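Ribonucleoside-diphosphate reductase (Pseudomonas aeruginosa, PDB 5IM3) binds dATP at allosteric sites and probably reduces ribonucleoside diphosphates to deoxyribonucleoside diphosphates for DNA synthesis. Local coordinates at residues I599-L604 against N650-H655. Residues are numbered along the deposited sequence; the frame is centred on the assembly and turned at random.
Sequences IAVCNL and NSNFKH
The carboxamides of N603 and N652 approach from opposite directions, their planes turned 46° apart, and exchange two hydrogen bonds. N652 ND2 gives a nearly straight one to N603 OD1 (3.3 Å), which lies close to the amide plane of N652. The return bond, N603 ND2 to N652 OD1, is equally long at 3.3 Å but weak. Both groups have further partners: Y643 OH bonds N652 ND2, S371 OG bonds N603 OD1, and P657 O takes N603 ND2, which helps fix how each amide is turned. V601 crosses the N652 side chain at about a right angle, its CB 3.4 Å from N652 OD1. With CG1 anti to the backbone N (chi1 -169°), that methyl sits near N652 ND2 while CG2 packs by OD1 and CG. Here the edge of helix 646-655 lies against strand 600-608 of the reductase barrel, the strand that runs antiparallel to 373-377 and parallel to 659-663, which follows the helix. Next to V601, the CA-CB bond of C602 points away from the helix, and SG forms a disulfide with C373, consistent with the redox-active cysteine pair of class I reductases. S651, the residue before N652 on the helix, donates from OG to I599 O (2.7 Å), approaching from well above the carbonyl plane. Its chi1 of 74° places OG between the backbone N and carbonyl carbon; A648 O is a further hydrogen-bond partner of OG. A water bridges strand and helix, accepting from V601 N (2.9 Å) and donating to S651 OG and N652 OD1, satisfying a buried backbone N-H.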
# COMPACT_ATOMS: atom_id res chain seq x y z
N ILE A 599 -17.30 -47.89 5.94
CA ILE A 599 -17.23 -46.53 6.46
C ILE A 599 -16.61 -46.63 7.84
O ILE A 599 -17.21 -47.19 8.76
CB ILE A 599 -18.62 -45.87 6.48
CG1 ILE A 599 -19.05 -45.53 5.04
CG2 ILE A 599 -18.62 -44.62 7.36
CD1 ILE A 599 -20.45 -44.97 4.92
N ALA A 600 -15.40 -46.10 8.00
CA ALA A 600 -14.69 -46.21 9.27
C ALA A 600 -15.38 -45.37 10.34
O ALA A 600 -15.89 -44.28 10.06
CB ALA A 600 -13.24 -45.77 9.10
N VAL A 601 -15.39 -45.88 11.56
CA VAL A 601 -16.06 -45.25 12.69
C VAL A 601 -15.02 -44.98 13.77
O VAL A 601 -14.25 -45.88 14.14
CB VAL A 601 -17.19 -46.14 13.25
CG1 VAL A 601 -18.04 -45.36 14.24
CG2 VAL A 601 -18.04 -46.71 12.12
N CYS A 602 -15.00 -43.75 14.29
CA CYS A 602 -14.08 -43.37 15.35
C CYS A 602 -14.78 -43.49 16.70
O CYS A 602 -15.76 -42.78 16.97
CB CYS A 602 -13.56 -41.94 15.17
SG CYS A 602 -13.57 -41.34 13.46
N ASN A 603 -14.29 -44.39 17.54
CA ASN A 603 -14.82 -44.61 18.88
C ASN A 603 -13.77 -44.08 19.87
O ASN A 603 -12.67 -44.64 19.97
CB ASN A 603 -15.13 -46.09 19.10
CG ASN A 603 -15.72 -46.75 17.84
OD1 ASN A 603 -16.87 -46.51 17.48
ND2 ASN A 603 -14.92 -47.58 17.18
N LEU A 604 -14.11 -43.00 20.58
CA LEU A 604 -13.10 -42.14 21.20
C LEU A 604 -13.34 -41.92 22.68
O LEU A 604 -14.48 -41.91 23.16
CB LEU A 604 -13.07 -40.77 20.51
CG LEU A 604 -12.81 -40.78 19.01
CD1 LEU A 604 -12.91 -39.36 18.45
CD2 LEU A 604 -11.46 -41.40 18.70
N ASN A 650 -20.16 -52.77 9.47
CA ASN A 650 -19.25 -53.76 8.89
C ASN A 650 -17.80 -53.48 9.29
O ASN A 650 -17.08 -54.39 9.70
CB ASN A 650 -19.39 -53.77 7.37
CG ASN A 650 -18.55 -54.83 6.71
OD1 ASN A 650 -18.47 -55.96 7.20
ND2 ASN A 650 -17.91 -54.48 5.61
N SER A 651 -17.36 -52.23 9.18
CA SER A 651 -15.96 -51.92 9.47
C SER A 651 -15.67 -51.98 10.97
O SER A 651 -14.59 -52.41 11.38
CB SER A 651 -15.60 -50.54 8.93
OG SER A 651 -16.17 -49.53 9.73
N ASN A 652 -16.61 -51.52 11.79
CA ASN A 652 -16.39 -51.55 13.23
C ASN A 652 -16.31 -52.98 13.74
O ASN A 652 -15.42 -53.32 14.53
CB ASN A 652 -17.50 -50.78 13.95
CG ASN A 652 -16.99 -49.54 14.65
OD1 ASN A 652 -15.88 -49.06 14.39
ND2 ASN A 652 -17.81 -48.99 15.53
N PHE A 653 -17.22 -53.85 13.28
CA PHE A 653 -17.21 -55.25 13.71
C PHE A 653 -16.01 -56.01 13.17
O PHE A 653 -15.48 -56.90 13.84
CB PHE A 653 -18.50 -55.95 13.28
CG PHE A 653 -19.72 -55.59 14.10
CD1 PHE A 653 -19.68 -54.56 15.03
CD2 PHE A 653 -20.90 -56.29 13.94
CE1 PHE A 653 -20.80 -54.24 15.78
CE2 PHE A 653 -22.02 -55.97 14.69
CZ PHE A 653 -21.97 -54.94 15.60
N LYS A 654 -15.57 -55.68 11.95
CA LYS A 654 -14.46 -56.41 11.33
C LYS A 654 -13.14 -56.09 12.02
O LYS A 654 -12.35 -56.99 12.32
CB LYS A 654 -14.38 -56.07 9.84
CG LYS A 654 -14.92 -57.13 8.90
CD LYS A 654 -15.04 -56.57 7.48
CE LYS A 654 -15.28 -57.66 6.45
NZ LYS A 654 -14.03 -58.42 6.14
N HIS A 655 -12.88 -54.80 12.27
CA HIS A 655 -11.56 -54.33 12.67
C HIS A 655 -11.50 -53.80 14.09
O HIS A 655 -10.40 -53.74 14.66
CB HIS A 655 -11.09 -53.23 11.71
CG HIS A 655 -11.31 -53.56 10.27
ND1 HIS A 655 -10.78 -54.68 9.67
CD2 HIS A 655 -12.00 -52.91 9.30
CE1 HIS A 655 -11.14 -54.71 8.40
NE2 HIS A 655 -11.88 -53.64 8.15
O HOH W 1 -14.56 -48.63 11.92